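Local coordinates for protein spermidine synthase (PDB 3GJY) that probably makes spermidine in polyamine biosynthesis by transferring an aminopropyl group from decarboxylated S-adenosylmethionine to putrescine, at residues Q62-E67 / A108-Q113; E181-C186 / K210-G215; A214-V219 / I240-S245. All coordinates share one frame; numbering follows the deposited sequence. Where two conformers were deposited one is given.

In the fold
The three contacts are spread over a Rossmann-like domain whose strand order, 3-2-1-4-5-7-6 with one antiparallel strand, is that of the AdoMet-dependent methyltransferase fold. Contact 1 comes first along the chain and ties the loop after the N-terminal antiparallel sheet to helix 102-110. Contacts 2 and 3 follow on the other side of the chain's centre, with centres about 29 and 26 Å from that of contact 1. They are neighbours, about 6 Å apart between centres, and share helix 207-219. That helix packs between helix 180-189 at its side, in contact 2, and the sheet strand 238-245 beneath it, in contact 3.

Contact 1 of 3, residues Q62-E67 / A108-Q113; sequences QPQALE and ADVYPQ
Asp-109, near the end of helix 102-110, meets both Gln-64 and Pro-63 of the loop, one through a hydrogen bond and the other through plain packing. NE2 of Gln-64 donates to OD2 of Asp-109 over 2.9 Å, and the bond is nearly straight at 165°. It uses the anti side of the carboxylate and leaves its plane only moderately, while OD2 lies close to the amide plane of Gln-64. The two flat groups are nevertheless turned 58° against each other. With CG anti to the backbone N (chi1 -167°), Asp-109 holds its carboxylate beside the proline ring, where CG of Pro-63 is 3.3 Å from CG of Asp-109. The extended Gln-64 chain also crosses Val-110 at about a right angle, its amide carbon CD 3.6 Å from the methyl CG2 of Val-110. A type I turn from Gln-62 to Ala-65 places Pro-63 and Gln-64 together at its two central positions. This is a surface contact joining the segment between strand 53-59 and helix 69-85 to helix 102-110; Arg-105 also touches Pro-63, and Arg-79 of helix 69-85 packs on both Gln-64 and Val-110.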
loop_
_atom_site.group_PDB
_atom_site.type_symbol
_atom_site.label_atom_id
_atom_site.label_comp_id
_atom_site.label_asym_id
_atom_site.label_seq_id
_atom_site.Cartn_x
_atom_site.Cartn_y
_atom_site.Cartn_z
ATOM N N GLN A 62 3.487 -7.362 18.842
ATOM C CA GLN A 62 3.124 -5.939 18.781
ATOM C C GLN A 62 2.754 -5.559 17.354
ATOM O O GLN A 62 3.527 -4.892 16.629
ATOM C CB GLN A 62 4.245 -5.038 19.296
ATOM C CG GLN A 62 4.536 -5.190 20.768
ATOM C CD GLN A 62 5.731 -4.379 21.201
ATOM O OE1 GLN A 62 5.969 -3.272 20.709
ATOM N NE2 GLN A 62 6.499 -4.931 22.126
ATOM N N PRO A 63 1.548 -5.980 16.937
ATOM C CA PRO A 63 1.178 -5.822 15.524
ATOM C C PRO A 63 0.955 -4.369 15.076
ATOM O O PRO A 63 0.859 -4.119 13.871
ATOM C CB PRO A 63 -0.110 -6.669 15.401
ATOM C CG PRO A 63 -0.694 -6.594 16.803
ATOM C CD PRO A 63 0.468 -6.597 17.744
ATOM N N GLN A 64 0.861 -3.425 16.022
ATOM C CA GLN A 64 0.753 -2.020 15.627
ATOM C C GLN A 64 2.093 -1.271 15.548
ATOM O O GLN A 64 2.104 -0.085 15.209
ATOM C CB GLN A 64 -0.264 -1.301 16.503
ATOM C CG GLN A 64 -1.698 -1.722 16.157
ATOM C CD GLN A 64 -2.736 -0.908 16.934
ATOM O OE1 GLN A 64 -2.649 0.335 17.011
ATOM N NE2 GLN A 64 -3.743 -1.598 17.466
ATOM N N ALA A 65 3.206 -1.959 15.831
ATOM C CA ALA A 65 4.523 -1.314 15.769
ATOM C C ALA A 65 5.083 -1.359 14.362
ATOM O O ALA A 65 5.365 -2.446 13.835
ATOM C CB ALA A 65 5.495 -1.976 16.746
ATOM N N LEU A 66 5.213 -0.178 13.748
ATOM C CA LEU A 66 5.696 -0.056 12.362
ATOM C C LEU A 66 6.941 0.794 12.304
ATOM O O LEU A 66 6.942 1.883 12.893
ATOM C CB LEU A 66 4.625 0.597 11.473
ATOM C CG LEU A 66 3.254 -0.131 11.373
ATOM C CD1 LEU A 66 2.220 0.767 10.667
ATOM C CD2 LEU A 66 3.372 -1.492 10.675
ATOM N N GLU A 67 7.936 0.359 11.543
ATOM C CA GLU A 67 9.184 1.127 11.419
ATOM C C GLU A 67 9.404 1.762 10.063
ATOM O O GLU A 67 10.148 2.735 9.926
ATOM C CB GLU A 67 10.412 0.339 11.895
ATOM C CG GLU A 67 10.442 0.335 13.417
ATOM C CD GLU A 67 11.647 -0.331 14.029
ATOM O OE1 GLU A 67 12.705 -0.452 13.361
ATOM O OE2 GLU A 67 11.511 -0.736 15.216
ATOM N N ALA A 108 -5.485 -5.843 10.741
ATOM C CA ALA A 108 -6.225 -6.913 11.440
ATOM C C ALA A 108 -6.291 -6.642 12.958
ATOM O O ALA A 108 -7.288 -6.986 13.623
ATOM C CB ALA A 108 -5.625 -8.262 11.170
ATOM N N ASP A 109 -5.248 -6.008 13.502
ATOM C CA ASP A 109 -5.280 -5.707 14.933
ATOM C C ASP A 109 -6.087 -4.440 15.263
ATOM O O ASP A 109 -6.854 -4.404 16.239
ATOM C CB ASP A 109 -3.859 -5.559 15.483
ATOM C CG ASP A 109 -3.841 -5.566 16.999
ATOM O OD1 ASP A 109 -4.174 -6.623 17.580
ATOM O OD2 ASP A 109 -3.510 -4.523 17.596
ATOM N N VAL A 110 -5.915 -3.413 14.433
ATOM C CA VAL A 110 -6.661 -2.161 14.616
ATOM C C VAL A 110 -8.175 -2.387 14.462
ATOM O O VAL A 110 -8.977 -1.827 15.232
ATOM C CB VAL A 110 -6.189 -1.098 13.631
ATOM C CG1 VAL A 110 -7.069 0.173 13.686
ATOM C CG2 VAL A 110 -4.739 -0.735 13.957
ATOM N N TYR A 111 -8.527 -3.237 13.499
ATOM C CA TYR A 111 -9.908 -3.544 13.181
ATOM C C TYR A 111 -10.093 -5.042 13.333
ATOM O O TYR A 111 -9.918 -5.808 12.379
ATOM C CB TYR A 111 -10.201 -3.088 11.751
ATOM C CG TYR A 111 -10.000 -1.606 11.506
ATOM C CD1 TYR A 111 -10.794 -0.661 12.189
ATOM C CD2 TYR A 111 -9.039 -1.155 10.598
ATOM C CE1 TYR A 111 -10.633 0.718 11.998
ATOM C CE2 TYR A 111 -8.858 0.232 10.367
ATOM C CZ TYR A 111 -9.662 1.162 11.081
ATOM O OH TYR A 111 -9.520 2.497 10.832
ATOM N N PRO A 112 -10.408 -5.500 14.561
ATOM C CA PRO A 112 -10.325 -6.941 14.842
ATOM C C PRO A 112 -11.367 -7.821 14.171
ATOM O O PRO A 112 -11.245 -9.060 14.233
ATOM C CB PRO A 112 -10.424 -7.008 16.380
ATOM C CG PRO A 112 -11.025 -5.721 16.792
ATOM C CD PRO A 112 -10.612 -4.696 15.783
ATOM N N GLN A 113 -12.352 -7.200 13.519
ATOM C CA GLN A 113 -13.363 -7.918 12.735
ATOM C C GLN A 113 -13.104 -7.824 11.239
ATOM O O GLN A 113 -13.866 -8.384 10.439
ATOM C CB GLN A 113 -14.758 -7.387 13.060
ATOM C CG GLN A 113 -15.142 -7.599 14.520
ATOM C CD GLN A 113 -16.490 -7.020 14.863
ATOM O OE1 GLN A 113 -16.625 -5.824 15.134
ATOM N NE2 GLN A 113 -17.494 -7.869 14.876
#

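Contact 2 of 3, residues E181-C186 / K210-G215; sequences EFFEHC and KSELAG
Glu-212 is the first residue of helix segment 210-215 to meet Phe-183, and it does so with both backbone and side chain. Its carbonyl oxygen O lies 3.5 Å from CE2 of the Phe-183 ring, on an oblique approach. Farther out, the carboxylate reaches the rim of the same ring: OE1 of Glu-212 sits in the ring plane, 3.8 Å from CZ of Phe-183. Ring and carboxylate are nearly coplanar, 15° apart, an arrangement in which the slightly positive C-H rim probably faces the negative oxygen. The main partner of OE1 is nonetheless Arg-165, at the end of strand 160-165, which makes a salt bridge with it and so provides a countercharge for this buried acid.

One turn later comes Gly-215, on the same side of the helix as Glu-212. Without a side chain it lets the ring rest directly on the main chain, with CD2 of Phe-183 3.6 Å from C of Gly-215, and the CA atoms of Phe-183 and Gly-215 only 7.3 Å apart. A first torsion with CG beside the backbone N and anti to the carbonyl carbon (chi1 -59°) carries the Phe-183 ring across the gap from helix 180-189 to the main chain at Glu-212 and Gly-215.

No hydrogen bond crosses between the segments. Two neighbouring helices thus lie side by side on one face of the central sheet of the methyltransferase-like fold, joined by an aromatic side chain set against a glycine. Helices 180-189 and 207-219 precede and follow strand 194-202 in the chain, and both lean on it: Phe-182 and Cys-186 touch Tyr-196, and Glu-212 touches Cys-200. Phe-183 also touches Met-216 and Val-219, farther along helix 207-219, while Thr-173 and Thr-178 in the loop before helix 180-189 touch Glu-212.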
loop_
_atom_site.group_PDB
_atom_site.type_symbol
_atom_site.label_atom_id
_atom_site.label_comp_id
_atom_site.label_asym_id
_atom_site.label_seq_id
_atom_site.Cartn_x
_atom_site.Cartn_y
_atom_site.Cartn_z
ATOM N N GLU A 181 -6.634 1.199 -17.013
ATOM C CA GLU A 181 -7.337 -0.085 -16.998
ATOM C C GLU A 181 -7.220 -0.764 -15.635
ATOM O O GLU A 181 -8.207 -1.302 -15.124
ATOM C CB GLU A 181 -6.800 -1.013 -18.108
ATOM C CG GLU A 181 -7.179 -0.560 -19.541
ATOM C CD GLU A 181 -6.310 0.567 -20.057
ATOM O OE1 GLU A 181 -5.235 0.860 -19.473
ATOM O OE2 GLU A 181 -6.720 1.171 -21.086
ATOM N N PHE A 182 -6.031 -0.709 -15.031
ATOM C CA PHE A 182 -5.863 -1.251 -13.682
ATOM C C PHE A 182 -6.754 -0.525 -12.683
ATOM O O PHE A 182 -7.452 -1.178 -11.916
ATOM C CB PHE A 182 -4.404 -1.176 -13.243
ATOM C CG PHE A 182 -4.190 -1.537 -11.798
ATOM C CD1 PHE A 182 -4.351 -2.852 -11.351
ATOM C CD2 PHE A 182 -3.833 -0.551 -10.875
ATOM C CE1 PHE A 182 -4.144 -3.162 -9.995
ATOM C CE2 PHE A 182 -3.621 -0.864 -9.549
ATOM C CZ PHE A 182 -3.787 -2.150 -9.102
ATOM N N PHE A 183 -6.769 0.800 -12.751
ATOM C CA PHE A 183 -7.589 1.587 -11.819
ATOM C C PHE A 183 -9.077 1.297 -12.016
ATOM O O PHE A 183 -9.826 1.235 -11.045
ATOM C CB PHE A 183 -7.313 3.092 -11.929
ATOM C CG PHE A 183 -5.870 3.443 -11.652
ATOM C CD1 PHE A 183 -5.187 2.878 -10.569
ATOM C CD2 PHE A 183 -5.186 4.324 -12.501
ATOM C CE1 PHE A 183 -3.833 3.189 -10.352
ATOM C CE2 PHE A 183 -3.857 4.648 -12.283
ATOM C CZ PHE A 183 -3.178 4.069 -11.225
ATOM N N GLU A 184 -9.488 1.054 -13.274
ATOM C CA GLU A 184 -10.892 0.721 -13.552
ATOM C C GLU A 184 -11.277 -0.618 -12.921
ATOM O O GLU A 184 -12.410 -0.762 -12.403
ATOM C CB GLU A 184 -11.203 0.658 -15.068
ATOM C CG GLU A 184 -11.208 2.041 -15.768
ATOM C CD GLU A 184 -12.496 2.895 -15.554
ATOM O OE1 GLU A 184 -13.322 2.617 -14.641
ATOM O OE2 GLU A 184 -12.654 3.888 -16.314
ATOM N N HIS A 185 -10.369 -1.601 -12.964
ATOM C CA HIS A 185 -10.638 -2.865 -12.288
ATOM C C HIS A 185 -10.797 -2.662 -10.775
ATOM O O HIS A 185 -11.715 -3.215 -10.159
ATOM C CB HIS A 185 -9.559 -3.884 -12.593
ATOM C CG HIS A 185 -9.629 -4.416 -13.984
ATOM N ND1 HIS A 185 -8.581 -4.386 -14.884
ATOM C CD2 HIS A 185 -10.684 -4.936 -14.649
ATOM C CE1 HIS A 185 -8.981 -4.952 -16.023
ATOM N NE2 HIS A 185 -10.248 -5.281 -15.897
ATOM N N CYS A 186 -9.897 -1.872 -10.201
ATOM C CA CYS A 186 -9.977 -1.544 -8.763
ATOM C C CYS A 186 -11.272 -0.841 -8.418
ATOM O O CYS A 186 -11.918 -1.194 -7.439
ATOM C CB CYS A 186 -8.766 -0.703 -8.334
ATOM S SG CYS A 186 -7.222 -1.610 -8.347
ATOM N N LYS A 210 2.996 11.385 -10.914
ATOM C CA LYS A 210 2.058 12.281 -11.555
ATOM C C LYS A 210 1.228 11.531 -12.615
ATOM O O LYS A 210 0.029 11.767 -12.721
ATOM C CB LYS A 210 2.789 13.480 -12.163
ATOM C CG LYS A 210 3.375 14.414 -11.101
ATOM C CD LYS A 210 4.254 15.476 -11.750
ATOM C CE LYS A 210 4.879 16.363 -10.709
ATOM N NZ LYS A 210 5.754 17.370 -11.400
ATOM N N SER A 211 1.849 10.636 -13.381
ATOM C CA SER A 211 1.098 9.851 -14.353
ATOM C C SER A 211 0.114 8.885 -13.664
ATOM O O SER A 211 -0.990 8.654 -14.161
ATOM C CB SER A 211 2.045 9.097 -15.279
ATOM O OG SER A 211 2.581 9.999 -16.248
ATOM N N GLU A 212 0.509 8.339 -12.510
ATOM C CA GLU A 212 -0.432 7.457 -11.778
ATOM C C GLU A 212 -1.628 8.284 -11.363
ATOM O O GLU A 212 -2.780 7.844 -11.527
ATOM C CB GLU A 212 0.216 6.825 -10.537
ATOM C CG GLU A 212 1.283 5.818 -10.873
ATOM C CD GLU A 212 1.368 4.735 -9.858
ATOM O OE1 GLU A 212 0.289 4.192 -9.583
ATOM O OE2 GLU A 212 2.486 4.373 -9.440
ATOM N N LEU A 213 -1.361 9.447 -10.768
ATOM C CA LEU A 213 -2.455 10.335 -10.384
ATOM C C LEU A 213 -3.371 10.734 -11.554
ATOM O O LEU A 213 -4.607 10.773 -11.400
ATOM C CB LEU A 213 -1.951 11.607 -9.661
ATOM C CG LEU A 213 -1.391 11.270 -8.270
ATOM C CD1 LEU A 213 -0.444 12.408 -7.818
ATOM C CD2 LEU A 213 -2.524 11.091 -7.276
ATOM N N ALA A 214 -2.774 11.081 -12.703
ATOM C CA ALA A 214 -3.573 11.391 -13.889
ATOM C C ALA A 214 -4.546 10.247 -14.246
ATOM O O ALA A 214 -5.727 10.475 -14.516
ATOM C CB ALA A 214 -2.658 11.752 -15.096
ATOM N N GLY A 215 -4.083 8.998 -14.148
ATOM C CA GLY A 215 -4.950 7.869 -14.464
ATOM C C GLY A 215 -6.022 7.691 -13.400
ATOM O O GLY A 215 -7.173 7.442 -13.716
#

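Contact 3 of 3, residues A214-V219 / I240-S245; sequences AGMMEV and IILMGS
Met-216, present as selenomethionine, reaches from the helix to the strand and crosses the side chain of Leu-242 at about a right angle. Its selenium SE lies 3.8 Å from CB of Leu-242, with CD1 of the same leucine a little farther off. The chain then bends at its last torsion (chi3 68°), which lays the methyl on the strand backbone while it stays close to CB of Leu-242. There CE of Met-216 is 3.5 Å from C of Met-243 and 3.6 Å from N of Gly-244, so the tip lies against the peptide joining those residues. Gly-244, with no side chain, leaves room for that close approach, whereas the Met-243 side chain starts away from the helix.

Segments 214-219 and 240-245 run nearly parallel, 12° apart, with axes 8.6 Å from each other. The helix belongs to a beta-alpha-beta crossover from strand 194-202 to the parallel strand 222-227, and here it covers strand 238-245, which lies antiparallel between them. Tyr-196 also touches Met-216, whereas Ile-241 packs against helix 69-85.

No hydrogen bond spans the interface. Since Met-243 and Gly-244 already pair through their backbones with Ala-224 and Tyr-196 of the adjoining strands, the selenomethionine tip can rest on their peptide at little polar cost; the contact is van der Waals, probably mainly dispersive.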
loop_
_atom_site.group_PDB
_atom_site.type_symbol
_atom_site.label_atom_id
_atom_site.label_comp_id
_atom_site.label_asym_id
_atom_site.label_seq_id
_atom_site.Cartn_x
_atom_site.Cartn_y
_atom_site.Cartn_z
ATOM N N ALA A 214 -2.774 11.081 -12.703
ATOM C CA ALA A 214 -3.573 11.391 -13.889
ATOM C C ALA A 214 -4.546 10.247 -14.246
ATOM O O ALA A 214 -5.727 10.475 -14.516
ATOM C CB ALA A 214 -2.658 11.752 -15.096
ATOM N N GLY A 215 -4.083 8.998 -14.148
ATOM C CA GLY A 215 -4.950 7.869 -14.464
ATOM C C GLY A 215 -6.022 7.691 -13.400
ATOM O O GLY A 215 -7.173 7.442 -13.716
HETATM N N MSE A 216 -5.618 7.838 -12.141
HETATM C CA MSE A 216 -6.578 7.744 -11.026
HETATM C C MSE A 216 -7.697 8.788 -11.169
HETATM O O MSE A 216 -8.866 8.503 -10.861
HETATM C CB MSE A 216 -5.871 7.901 -9.679
HETATM C CG MSE A 216 -4.948 6.685 -9.412
HETATM SE SE MSE A 216 -3.685 7.077 -7.987
HETATM C CE MSE A 216 -5.005 7.170 -6.574
HETATM N N MSE A 217 -7.346 9.989 -11.650
HETATM C CA MSE A 217 -8.349 11.056 -11.779
HETATM C C MSE A 217 -9.391 10.806 -12.876
HETATM O O MSE A 217 -10.461 11.419 -12.848
HETATM C CB MSE A 217 -7.673 12.421 -11.947
HETATM C CG MSE A 217 -7.049 12.913 -10.662
HETATM SE SE MSE A 217 -6.216 14.644 -10.892
HETATM C CE MSE A 217 -4.512 14.063 -11.181
ATOM N N GLU A 218 -9.085 9.923 -13.826
ATOM C CA GLU A 218 -10.088 9.526 -14.826
ATOM C C GLU A 218 -11.106 8.539 -14.267
ATOM O O GLU A 218 -12.161 8.297 -14.860
ATOM C CB GLU A 218 -9.406 8.824 -16.011
ATOM C CG GLU A 218 -8.583 9.635 -16.896
ATOM C CD GLU A 218 -8.264 8.868 -18.184
ATOM O OE1 GLU A 218 -9.040 7.965 -18.608
ATOM O OE2 GLU A 218 -7.221 9.170 -18.745
ATOM N N VAL A 219 -10.750 7.878 -13.167
ATOM C CA VAL A 219 -11.509 6.754 -12.648
ATOM C C VAL A 219 -12.254 7.086 -11.338
ATOM O O VAL A 219 -13.423 6.672 -11.156
ATOM C CB VAL A 219 -10.568 5.566 -12.442
ATOM C CG1 VAL A 219 -11.302 4.395 -11.808
ATOM C CG2 VAL A 219 -9.997 5.137 -13.786
ATOM N N ILE A 240 5.530 8.247 -2.011
ATOM C CA ILE A 240 4.329 9.063 -1.951
ATOM C C ILE A 240 3.146 8.100 -1.911
ATOM O O ILE A 240 3.086 7.138 -2.684
ATOM C CB ILE A 240 4.274 10.076 -3.158
ATOM C CG1 ILE A 240 3.033 10.961 -3.070
ATOM C CG2 ILE A 240 4.387 9.337 -4.501
ATOM C CD1 ILE A 240 3.100 12.182 -3.998
ATOM N N ILE A 241 2.227 8.350 -0.993
ATOM C CA ILE A 241 1.016 7.537 -0.869
ATOM C C ILE A 241 -0.082 8.230 -1.695
ATOM O O ILE A 241 -0.422 9.395 -1.453
ATOM C CB ILE A 241 0.571 7.448 0.601
ATOM C CG1 ILE A 241 1.700 6.872 1.500
ATOM C CG2 ILE A 241 -0.717 6.612 0.684
ATOM C CD1 ILE A 241 2.373 5.611 0.994
ATOM N N LEU A 242 -0.608 7.513 -2.682
ATOM C CA LEU A 242 -1.649 8.007 -3.597
ATOM C C LEU A 242 -2.981 7.427 -3.196
ATOM O O LEU A 242 -3.116 6.198 -3.076
ATOM C CB LEU A 242 -1.310 7.544 -5.018
ATOM C CG LEU A 242 0.140 7.817 -5.477
ATOM C CD1 LEU A 242 0.329 7.270 -6.903
ATOM C CD2 LEU A 242 0.472 9.317 -5.443
HETATM N N MSE A 243 -3.968 8.302 -2.969
HETATM C CA MSE A 243 -5.284 7.858 -2.542
HETATM C C MSE A 243 -6.367 8.271 -3.544
HETATM O O MSE A 243 -6.355 9.401 -4.038
HETATM C CB MSE A 243 -5.611 8.335 -1.124
HETATM C CG MSE A 243 -4.650 7.774 -0.077
HETATM SE SE MSE A 243 -5.012 8.387 1.697
HETATM C CE MSE A 243 -4.237 10.116 1.474
ATOM N N GLY A 244 -7.283 7.354 -3.850
ATOM C CA GLY A 244 -8.394 7.645 -4.753
ATOM C C GLY A 244 -9.684 7.100 -4.158
ATOM O O GLY A 244 -9.683 6.043 -3.519
ATOM N N SER A 245 -10.780 7.847 -4.298
ATOM C CA SER A 245 -12.088 7.384 -3.854
ATOM C C SER A 245 -13.160 8.239 -4.506
ATOM O O SER A 245 -12.893 9.407 -4.886
ATOM C CB SER A 245 -12.226 7.593 -2.342
ATOM O OG SER A 245 -13.479 7.112 -1.838
#